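Glycerate dehydrogenase (Bacillus sp. 5mfcol3.1, PDB 6P2I) probably reduces acyclic imino acids, which a partner oxidase produces in situ, to amino acids at the expense of NADPH. Local coordinates at residues 27-32 and 39-44; 58-63 and 85-90; 65-70 and 295-300. All coordinates share one frame; numbering follows the deposited sequence. Where two conformers were deposited one is given.

In the fold
All three contacts lie about 25 Å from the centre of the chain, in the flavodoxin-like domain built on the five-stranded parallel sheet, and their centres are about 15 to 16 Å apart. Contact 1 comes first along the chain, tying the loop after strand 25-28 to helix 35-43. Contacts 2 and 3 follow and interleave: helix 57-60, strand 68-71 and helix 81-86 succeed one another, and helix 280-298 returns from the far end of the sequence. Contacts 1 and 2 meet where Leu42 packs on Ile63; contacts 2 and 3 are joined by backbone pairing of Leu69 with Met90. Together they tie loops and helices of this domain to one another and to its sheet; its residues 72-75 help line the D-arginine pocket.

Contact 1: 27-32 and 39-44; sequences EVFYDF and INRLSS
Arg41 meets two partners at once, lying flat on the ring of Phe29 and gripping the carboxylate of Asp31 end-on. The pair of interactions, a cation-pi stack and a bidentate salt bridge, sits in a beta-alpha-beta crossover of the flavodoxin-like domain, between the turn that follows edge strand 25-28 and helix 35-43, which leads on to strand 47-50. In the salt bridge NH1 of Arg41 reaches OD1 of Asp31 at 2.7 Å, and NH2 of Arg41 reaches OD2 of Asp31 at 2.9 Å. Both bonds are nearly straight, each carboxylate oxygen offers its syn lone pair, and the two flat groups are almost coplanar, 3° apart. The same guanidinium is stacked on Phe29 with planes at 11°, its CZ 3.7 Å from the ring centroid. The aliphatic part follows the charge: Arg41 CD stands over that ring face in a CH-pi contact at 3.8 Å. An extended chain from CG to NE carries the charge away from the helix to its partners, whereas Asp31 turns its CG between its own backbone N and carbonyl carbon (chi1 61°) to bring the carboxylate round. With one face on an aromatic ring and one edge on a carboxylate, the guanidinium is fixed in both tilt and rotation. NH1 also donates to Ile6 O, in the loop after strand 2-5; farther out, Phe29 rests on Thr4 of that strand. Within 39-44, Ile39 O accepts from both Ser43 N and Ser43 OG, which arrive from opposite faces of the carbonyl plane, each at 2.9 Å.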
loop_
_atom_site.group_PDB
_atom_site.type_symbol
_atom_site.label_atom_id
_atom_site.label_comp_id
_atom_site.label_asym_id
_atom_site.label_seq_id
_atom_site.Cartn_x
_atom_site.Cartn_y
_atom_site.Cartn_z
ATOM N N GLU A 27 19.441 12.695 -32.487
ATOM C CA GLU A 27 20.491 11.733 -32.173
ATOM C C GLU A 27 20.345 11.323 -30.720
ATOM O O GLU A 27 20.111 12.167 -29.857
ATOM C CB GLU A 27 21.892 12.305 -32.406
ATOM C CG GLU A 27 23.017 11.307 -32.108
ATOM C CD GLU A 27 24.386 11.809 -32.549
ATOM O OE1 GLU A 27 24.591 13.043 -32.630
ATOM O OE2 GLU A 27 25.257 10.959 -32.829
ATOM N N VAL A 28 20.481 10.028 -30.454
ATOM C CA VAL A 28 20.323 9.477 -29.115
ATOM C C VAL A 28 21.581 8.703 -28.768
ATOM O O VAL A 28 22.059 7.901 -29.576
ATOM C CB VAL A 28 19.097 8.556 -29.030
ATOM C CG1 VAL A 28 18.899 8.069 -27.598
ATOM C CG2 VAL A 28 17.868 9.275 -29.534
ATOM N N PHE A 29 22.100 8.924 -27.563
ATOM C CA PHE A 29 23.266 8.210 -27.057
ATOM C C PHE A 29 22.830 7.246 -25.969
ATOM O O PHE A 29 22.212 7.658 -24.982
ATOM C CB PHE A 29 24.309 9.173 -26.499
ATOM C CG PHE A 29 24.997 9.981 -27.557
ATOM C CD1 PHE A 29 26.158 9.515 -28.155
ATOM C CD2 PHE A 29 24.485 11.203 -27.955
ATOM C CE1 PHE A 29 26.804 10.256 -29.137
ATOM C CE2 PHE A 29 25.122 11.952 -28.933
ATOM C CZ PHE A 29 26.287 11.475 -29.526
ATOM N N TYR A 30 23.174 5.975 -26.134
ATOM C CA TYR A 30 22.757 4.965 -25.160
ATOM C C TYR A 30 23.891 4.633 -24.199
ATOM O O TYR A 30 24.278 3.482 -24.025
ATOM C CB TYR A 30 22.252 3.726 -25.884
ATOM C CG TYR A 30 21.012 3.993 -26.709
ATOM C CD1 TYR A 30 21.105 4.442 -28.028
ATOM C CD2 TYR A 30 19.752 3.820 -26.161
ATOM C CE1 TYR A 30 19.960 4.689 -28.776
ATOM C CE2 TYR A 30 18.615 4.070 -26.894
ATOM C CZ TYR A 30 18.719 4.494 -28.195
ATOM O OH TYR A 30 17.567 4.735 -28.914
ATOM N N ASP A 31 24.445 5.663 -23.569
ATOM C CA ASP A 31 25.549 5.494 -22.640
ATOM C C ASP A 31 25.469 6.599 -21.599
ATOM O O ASP A 31 24.571 7.444 -21.630
ATOM C CB ASP A 31 26.898 5.496 -23.368
ATOM C CG ASP A 31 27.173 6.803 -24.119
ATOM O OD1 ASP A 31 26.502 7.822 -23.850
ATOM O OD2 ASP A 31 28.075 6.808 -24.983
ATOM N N PHE A 32 26.411 6.578 -20.669
ATOM C CA PHE A 32 26.602 7.685 -19.745
ATOM C C PHE A 32 27.856 8.416 -20.184
ATOM O O PHE A 32 28.953 7.836 -20.124
ATOM C CB PHE A 32 26.745 7.192 -18.305
ATOM C CG PHE A 32 25.559 6.412 -17.817
ATOM C CD1 PHE A 32 24.343 7.036 -17.597
ATOM C CD2 PHE A 32 25.665 5.051 -17.581
ATOM C CE1 PHE A 32 23.250 6.316 -17.157
ATOM C CE2 PHE A 32 24.571 4.322 -17.145
ATOM C CZ PHE A 32 23.367 4.956 -16.928
ATOM N N ILE A 39 30.064 17.731 -22.693
ATOM C CA ILE A 39 30.259 19.071 -23.240
ATOM C C ILE A 39 30.209 19.034 -24.761
ATOM O O ILE A 39 29.601 19.906 -25.398
ATOM C CB ILE A 39 31.584 19.673 -22.736
ATOM C CG1 ILE A 39 31.483 19.977 -21.237
ATOM C CG2 ILE A 39 31.928 20.918 -23.526
ATOM C CD1 ILE A 39 32.816 20.306 -20.598
ATOM N N ASN A 40 30.830 18.016 -25.368
ATOM C CA ASN A 40 30.840 17.924 -26.823
ATOM C C ASN A 40 29.438 17.690 -27.373
ATOM O O ASN A 40 29.043 18.320 -28.363
ATOM C CB ASN A 40 31.780 16.811 -27.284
ATOM C CG ASN A 40 32.024 16.846 -28.781
ATOM O OD1 ASN A 40 31.454 16.056 -29.535
ATOM N ND2 ASN A 40 32.863 17.778 -29.221
ATOM N N ARG A 41 28.675 16.786 -26.751
ATOM C CA ARG A 41 27.318 16.537 -27.222
ATOM C C ARG A 41 26.451 17.767 -27.034
ATOM O O ARG A 41 25.658 18.112 -27.918
ATOM C CB ARG A 41 26.711 15.336 -26.497
ATOM C CG ARG A 41 27.404 14.031 -26.835
ATOM C CD ARG A 41 27.093 12.942 -25.820
ATOM N NE ARG A 41 27.919 11.764 -26.084
ATOM C CZ ARG A 41 27.753 10.586 -25.490
ATOM N NH1 ARG A 41 26.777 10.408 -24.591
ATOM N NH2 ARG A 41 28.561 9.577 -25.800
ATOM N N LEU A 42 26.599 18.447 -25.893
ATOM C CA LEU A 42 25.822 19.658 -25.660
ATOM C C LEU A 42 26.195 20.761 -26.645
ATOM O O LEU A 42 25.328 21.543 -27.049
ATOM C CB LEU A 42 26.015 20.132 -24.218
ATOM C CG LEU A 42 25.334 19.213 -23.191
ATOM C CD1 LEU A 42 25.914 19.429 -21.791
ATOM C CD2 LEU A 42 23.812 19.390 -23.182
ATOM N N SER A 43 27.459 20.832 -27.045
ATOM C CA SER A 43 27.906 21.882 -27.952
ATOM C C SER A 43 27.672 21.561 -29.424
ATOM O O SER A 43 27.930 22.421 -30.278
ATOM C CB SER A 43 29.396 22.166 -27.732
ATOM O OG SER A 43 29.643 22.578 -26.401
ATOM N N SER A 44 27.186 20.362 -29.741
ATOM C CA SER A 44 26.967 19.948 -31.119
ATOM C C SER A 44 25.488 19.915 -31.480
ATOM O O SER A 44 25.116 19.350 -32.514
ATOM C CB SER A 44 27.611 18.584 -31.363
ATOM O OG SER A 44 29.001 18.633 -31.068
#

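Contact 2: 58-63 and 85-90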
loop_
_atom_site.group_PDB
_atom_site.type_symbol
_atom_site.label_atom_id
_atom_site.label_comp_id
_atom_site.label_asym_id
_atom_site.label_seq_id
_atom_site.Cartn_x
_atom_site.Cartn_y
_atom_site.Cartn_z
ATOM N N GLU A 58 30.956 25.023 -14.594
ATOM C CA GLU A 58 32.237 24.876 -15.282
ATOM C C GLU A 58 32.051 24.282 -16.674
ATOM O O GLU A 58 32.743 24.674 -17.624
ATOM C CB GLU A 58 33.176 24.003 -14.450
ATOM C CG GLU A 58 33.659 24.642 -13.147
ATOM C CD GLU A 58 32.581 24.703 -12.067
ATOM O OE1 GLU A 58 32.694 25.564 -11.171
ATOM O OE2 GLU A 58 31.617 23.906 -12.114
ATOM N N MET A 59 31.119 23.330 -16.806
ATOM C CA MET A 59 30.775 22.761 -18.107
ATOM C C MET A 59 30.070 23.776 -18.996
ATOM O O MET A 59 30.374 23.880 -20.188
ATOM C CB MET A 59 29.882 21.528 -17.928
ATOM C CG MET A 59 30.584 20.326 -17.339
ATOM S SD MET A 59 29.433 19.089 -16.738
ATOM C CE MET A 59 28.677 18.560 -18.278
ATOM N N ILE A 60 29.106 24.511 -18.439
ATOM C CA ILE A 60 28.300 25.430 -19.239
ATOM C C ILE A 60 29.155 26.545 -19.823
ATOM O O ILE A 60 28.919 26.995 -20.951
ATOM C CB ILE A 60 27.138 25.973 -18.377
ATOM C CG1 ILE A 60 26.184 24.834 -18.008
ATOM C CG2 ILE A 60 26.388 27.089 -19.092
ATOM C CD1 ILE A 60 25.439 25.047 -16.710
ATOM N N GLU A 61 30.181 26.988 -19.094
ATOM C CA GLU A 61 31.076 28.002 -19.635
ATOM C C GLU A 61 31.812 27.514 -20.877
ATOM O O GLU A 61 32.243 28.339 -21.690
ATOM C CB GLU A 61 32.061 28.441 -18.555
ATOM C CG GLU A 61 31.368 28.980 -17.311
ATOM C CD GLU A 61 32.321 29.566 -16.290
ATOM O OE1 GLU A 61 33.409 28.989 -16.083
ATOM O OE2 GLU A 61 31.979 30.613 -15.697
ATOM N N LYS A 62 31.940 26.199 -21.059
ATOM C CA LYS A 62 32.618 25.631 -22.218
ATOM C C LYS A 62 31.665 25.244 -23.341
ATOM O O LYS A 62 32.121 24.794 -24.396
ATOM C CB LYS A 62 33.436 24.408 -21.795
ATOM C CG LYS A 62 34.570 24.728 -20.823
ATOM C CD LYS A 62 35.143 23.467 -20.191
ATOM C CE LYS A 62 36.237 23.807 -19.191
ATOM N NZ LYS A 62 36.681 22.612 -18.418
ATOM N N ILE A 63 30.368 25.409 -23.145
ATOM C CA ILE A 63 29.361 25.006 -24.118
ATOM C C ILE A 63 29.142 26.126 -25.127
ATOM O O ILE A 63 29.142 27.311 -24.777
ATOM C CB ILE A 63 28.049 24.635 -23.399
ATOM C CG1 ILE A 63 28.232 23.330 -22.624
ATOM C CG2 ILE A 63 26.882 24.516 -24.388
ATOM C CD1 ILE A 63 27.035 22.935 -21.788
ATOM N N LYS A 85 20.879 30.082 -17.383
ATOM C CA LYS A 85 20.253 31.386 -17.587
ATOM C C LYS A 85 21.297 32.446 -17.911
ATOM O O LYS A 85 21.124 33.236 -18.848
ATOM C CB LYS A 85 19.456 31.788 -16.347
ATOM C CG LYS A 85 18.664 33.083 -16.490
ATOM C CD LYS A 85 17.585 32.955 -17.558
ATOM C CE LYS A 85 16.640 34.154 -17.546
ATOM N NZ LYS A 85 17.350 35.459 -17.636
ATOM N N ASP A 86 22.403 32.460 -17.164
ATOM C CA ASP A 86 23.466 33.433 -17.396
ATOM C C ASP A 86 24.137 33.261 -18.752
ATOM O O ASP A 86 24.782 34.200 -19.233
ATOM C CB ASP A 86 24.516 33.338 -16.285
ATOM C CG ASP A 86 24.066 33.999 -14.996
ATOM O OD1 ASP A 86 23.216 34.910 -15.062
ATOM O OD2 ASP A 86 24.574 33.618 -13.918
ATOM N N ASN A 87 24.016 32.088 -19.374
ATOM C CA ASN A 87 24.590 31.839 -20.690
ATOM C C ASN A 87 23.523 31.761 -21.777
ATOM O O ASN A 87 23.782 31.217 -22.857
ATOM C CB ASN A 87 25.431 30.562 -20.675
ATOM C CG ASN A 87 26.801 30.777 -20.061
ATOM O OD1 ASN A 87 27.789 30.966 -20.774
ATOM N ND2 ASN A 87 26.872 30.736 -18.733
ATOM N N GLU A 88 22.329 32.290 -21.503
ATOM C CA GLU A 88 21.253 32.407 -22.489
ATOM C C GLU A 88 20.830 31.046 -23.041
ATOM O O GLU A 88 20.524 30.905 -24.227
ATOM C CB GLU A 88 21.648 33.361 -23.618
ATOM C CG GLU A 88 21.657 34.831 -23.205
ATOM C CD GLU A 88 22.341 35.727 -24.223
ATOM O OE1 GLU A 88 23.151 36.586 -23.811
ATOM O OE2 GLU A 88 22.074 35.573 -25.434
ATOM N N ILE A 89 20.803 30.035 -22.176
ATOM C CA ILE A 89 20.308 28.709 -22.529
ATOM C C ILE A 89 19.041 28.462 -21.728
ATOM O O ILE A 89 19.065 28.490 -20.490
ATOM C CB ILE A 89 21.352 27.614 -22.267
ATOM C CG1 ILE A 89 22.613 27.887 -23.100
ATOM C CG2 ILE A 89 20.760 26.242 -22.565
ATOM C CD1 ILE A 89 23.712 26.870 -22.894
ATOM N N MET A 90 17.943 28.224 -22.435
ATOM C CA MET A 90 16.642 28.015 -21.815
ATOM C C MET A 90 16.507 26.564 -21.366
ATOM O O MET A 90 17.085 25.654 -21.966
ATOM C CB MET A 90 15.549 28.417 -22.813
ATOM C CG MET A 90 14.139 28.606 -22.276
ATOM S SD MET A 90 12.943 28.534 -23.638
ATOM C CE MET A 90 12.701 30.290 -23.880
#
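Asn87 ND2 gives a hydrogen bond to Ser83 O, one turn back in helix 81-86, and the same ND2 lies 3.7 Å from Ile60 CG2. The bond back to the preceding helix restrains the amide, which meets Ile60 by van der Waals contact. CG and CB of Asn87 lie beside the same methyl, the former 3.8 Å from Ile60 CG2. That methyl is anti to the Ile60 backbone N, which directs it at Asn87. A second, looser touch is purely apolar, with CD1 of Ile89 at 4.2 Å from CG2 of Ile63. A type I turn runs from Ile60 to Ile63 and carries the chain from one of these isoleucines to the other. Across from it, a Schellman motif with Glu88 at positive phi ends helix 81-86, Ile89 N bonding to Leu84 O. The two helices flank strand 68-71 in sequence, and Ile60 also packs on Leu84, while Ile63 reaches Leu42 of helix 35-43. With no hydrogen bond crossing between 58-63 and 85-90, the junction depends on dispersion and shape, and ND2 of Asn87, the polar atom nearest Ile60 CG2, is satisfied by Ser83 O of the preceding helix.

Contact 3: 65-70 and 295-300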
loop_
_atom_site.group_PDB
_atom_site.type_symbol
_atom_site.label_atom_id
_atom_site.label_comp_id
_atom_site.label_asym_id
_atom_site.label_seq_id
_atom_site.Cartn_x
_atom_site.Cartn_y
_atom_site.Cartn_z
ATOM N N ARG A 65 26.729 26.880 -29.020
ATOM C CA ARG A 65 25.623 26.515 -29.908
ATOM C C ARG A 65 24.312 26.229 -29.182
ATOM O O ARG A 65 23.263 26.747 -29.582
ATOM C CB ARG A 65 26.001 25.313 -30.776
ATOM C CG ARG A 65 24.877 24.861 -31.685
ATOM C CD ARG A 65 25.320 23.759 -32.632
ATOM N NE ARG A 65 24.207 23.239 -33.422
ATOM C CZ ARG A 65 24.332 22.290 -34.344
ATOM N NH1 ARG A 65 25.524 21.755 -34.585
ATOM N NH2 ARG A 65 23.272 21.874 -35.027
ATOM N N LEU A 66 24.363 25.415 -28.126
ATOM C CA LEU A 66 23.159 24.976 -27.418
ATOM C C LEU A 66 22.251 26.147 -27.051
ATOM O O LEU A 66 22.705 27.145 -26.490
ATOM C CB LEU A 66 23.565 24.219 -26.147
ATOM C CG LEU A 66 22.417 23.682 -25.287
ATOM C CD1 LEU A 66 21.648 22.624 -26.060
ATOM C CD2 LEU A 66 22.964 23.135 -23.981
ATOM N N LYS A 67 20.951 26.007 -27.335
ATOM C CA LYS A 67 19.991 27.041 -26.979
ATOM C C LYS A 67 18.904 26.579 -26.023
ATOM O O LYS A 67 18.312 27.425 -25.344
ATOM C CB LYS A 67 19.317 27.615 -28.235
ATOM C CG LYS A 67 20.245 28.451 -29.123
ATOM C CD LYS A 67 20.922 29.552 -28.326
ATOM C CE LYS A 67 19.907 30.588 -27.857
ATOM N NZ LYS A 67 20.499 31.577 -26.912
ATOM N N TYR A 68 18.635 25.276 -25.935
ATOM C CA TYR A 68 17.480 24.774 -25.194
ATOM C C TYR A 68 17.811 23.406 -24.622
ATOM O O TYR A 68 18.218 22.500 -25.363
ATOM C CB TYR A 68 16.255 24.698 -26.102
ATOM C CG TYR A 68 14.947 24.320 -25.412
ATOM C CD1 TYR A 68 14.644 24.749 -24.118
ATOM C CD2 TYR A 68 14.007 23.553 -26.080
ATOM C CE1 TYR A 68 13.418 24.391 -23.510
ATOM C CE2 TYR A 68 12.808 23.209 -25.499
ATOM C CZ TYR A 68 12.514 23.625 -24.227
ATOM O OH TYR A 68 11.295 23.249 -23.694
ATOM N N LEU A 69 17.657 23.272 -23.306
ATOM C CA LEU A 69 17.897 22.026 -22.592
ATOM C C LEU A 69 16.598 21.568 -21.959
ATOM O O LEU A 69 15.928 22.355 -21.281
ATOM C CB LEU A 69 18.965 22.206 -21.514
ATOM C CG LEU A 69 19.266 20.991 -20.638
ATOM C CD1 LEU A 69 19.880 19.877 -21.465
ATOM C CD2 LEU A 69 20.200 21.374 -19.499
ATOM N N ILE A 70 16.251 20.301 -22.180
ATOM C CA ILE A 70 15.080 19.669 -21.583
ATOM C C ILE A 70 15.569 18.570 -20.655
ATOM O O ILE A 70 16.302 17.673 -21.092
ATOM C CB ILE A 70 14.147 19.083 -22.652
ATOM C CG1 ILE A 70 13.666 20.178 -23.609
ATOM C CG2 ILE A 70 12.985 18.307 -21.993
ATOM C CD1 ILE A 70 13.104 19.634 -24.905
ATOM N N GLU A 295 7.838 20.781 -29.461
ATOM C CA GLU A 295 6.907 21.463 -30.354
ATOM C C GLU A 295 6.691 22.908 -29.922
ATOM O O GLU A 295 6.736 23.830 -30.747
ATOM C CB GLU A 295 5.572 20.710 -30.391
ATOM N N SER A 296 6.464 23.125 -28.622
ATOM C CA SER A 296 6.150 24.466 -28.138
ATOM C C SER A 296 7.341 25.398 -28.294
ATOM O O SER A 296 7.175 26.588 -28.584
ATOM C CB SER A 296 5.712 24.407 -26.674
ATOM O OG SER A 296 4.516 23.655 -26.532
ATOM N N TYR A 297 8.551 24.874 -28.106
ATOM C CA TYR A 297 9.739 25.693 -28.306
ATOM C C TYR A 297 9.879 26.090 -29.766
ATOM O O TYR A 297 10.162 27.253 -30.081
ATOM C CB TYR A 297 10.974 24.930 -27.836
ATOM C CG TYR A 297 12.270 25.651 -28.060
ATOM C CD1 TYR A 297 12.744 26.577 -27.140
ATOM C CD2 TYR A 297 13.039 25.400 -29.195
ATOM C CE1 TYR A 297 13.954 27.238 -27.351
ATOM C CE2 TYR A 297 14.228 26.058 -29.408
ATOM C CZ TYR A 297 14.684 26.975 -28.484
ATOM O OH TYR A 297 15.888 27.627 -28.703
ATOM N N LEU A 298 9.659 25.142 -30.673
ATOM C CA LEU A 298 9.755 25.467 -32.088
ATOM C C LEU A 298 8.666 26.441 -32.513
ATOM O O LEU A 298 8.869 27.224 -33.454
ATOM C CB LEU A 298 9.719 24.182 -32.911
ATOM C CG LEU A 298 11.016 23.390 -32.678
ATOM C CD1 LEU A 298 11.012 22.047 -33.392
ATOM C CD2 LEU A 298 12.222 24.225 -33.113
ATOM N N ALA A 299 7.523 26.426 -31.827
ATOM C CA ALA A 299 6.446 27.376 -32.071
ATOM C C ALA A 299 6.712 28.745 -31.457
ATOM O O ALA A 299 5.863 29.635 -31.584
ATOM C CB ALA A 299 5.121 26.815 -31.530
ATOM N N GLN A 300 7.866 28.930 -30.807
ATOM C CA GLN A 300 8.219 30.167 -30.103
ATOM C C GLN A 300 7.224 30.484 -28.991
ATOM O O GLN A 300 6.980 31.648 -28.668
ATOM C CB GLN A 300 8.350 31.365 -31.052
ATOM C CG GLN A 300 9.198 31.124 -32.292
ATOM C CD GLN A 300 9.027 32.231 -33.307
ATOM O OE1 GLN A 300 8.123 32.186 -34.141
ATOM N NE2 GLN A 300 9.894 33.239 -33.239
HETATM O O HOH W 1 16.672 29.816 -26.358
#
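Aromatic stacking dominates the meeting of Tyr68 with Tyr297, an offset stack with centroids 4.2 Å apart and planes at 10°. The two side chains come in from opposed directions with their rings displaced, which puts CD2 of Tyr68 over CG of Tyr297 at 3.4 Å. A CH-pi contact extends the overlap, Tyr68 CB lying 3.9 Å from the Tyr297 ring centroid. On the far face of the Tyr68 ring sits Ile70 CG1, so this ring is sandwiched between helix and strand neighbours. CG of Tyr297 stands anti to its own backbone N (chi1 177°), sending the ring from helix 280-298 toward strand 68-71. Replacing Tyr297 by an alanine removes the ring and is likely to leave one face of Tyr68 without its aromatic mate.

A van der Waals touch adds Lys67 CB, 3.5 Å from Tyr297 OH. Polar contacts are slighter. A water donates to Lys67 O at 3.1 Å and touches Tyr297 OH through a weak bond, in the plane of that ring. Lys67 NZ bonds instead to Glu88 O, and Tyr68 OH to Ser92 OG. The C-terminal helix, returning to the flavodoxin-like domain as in related D-2-hydroxyacid dehydrogenases, thus meets the sheet at this point mainly through stacked ring faces, with a weakly bound water as a minor bridge.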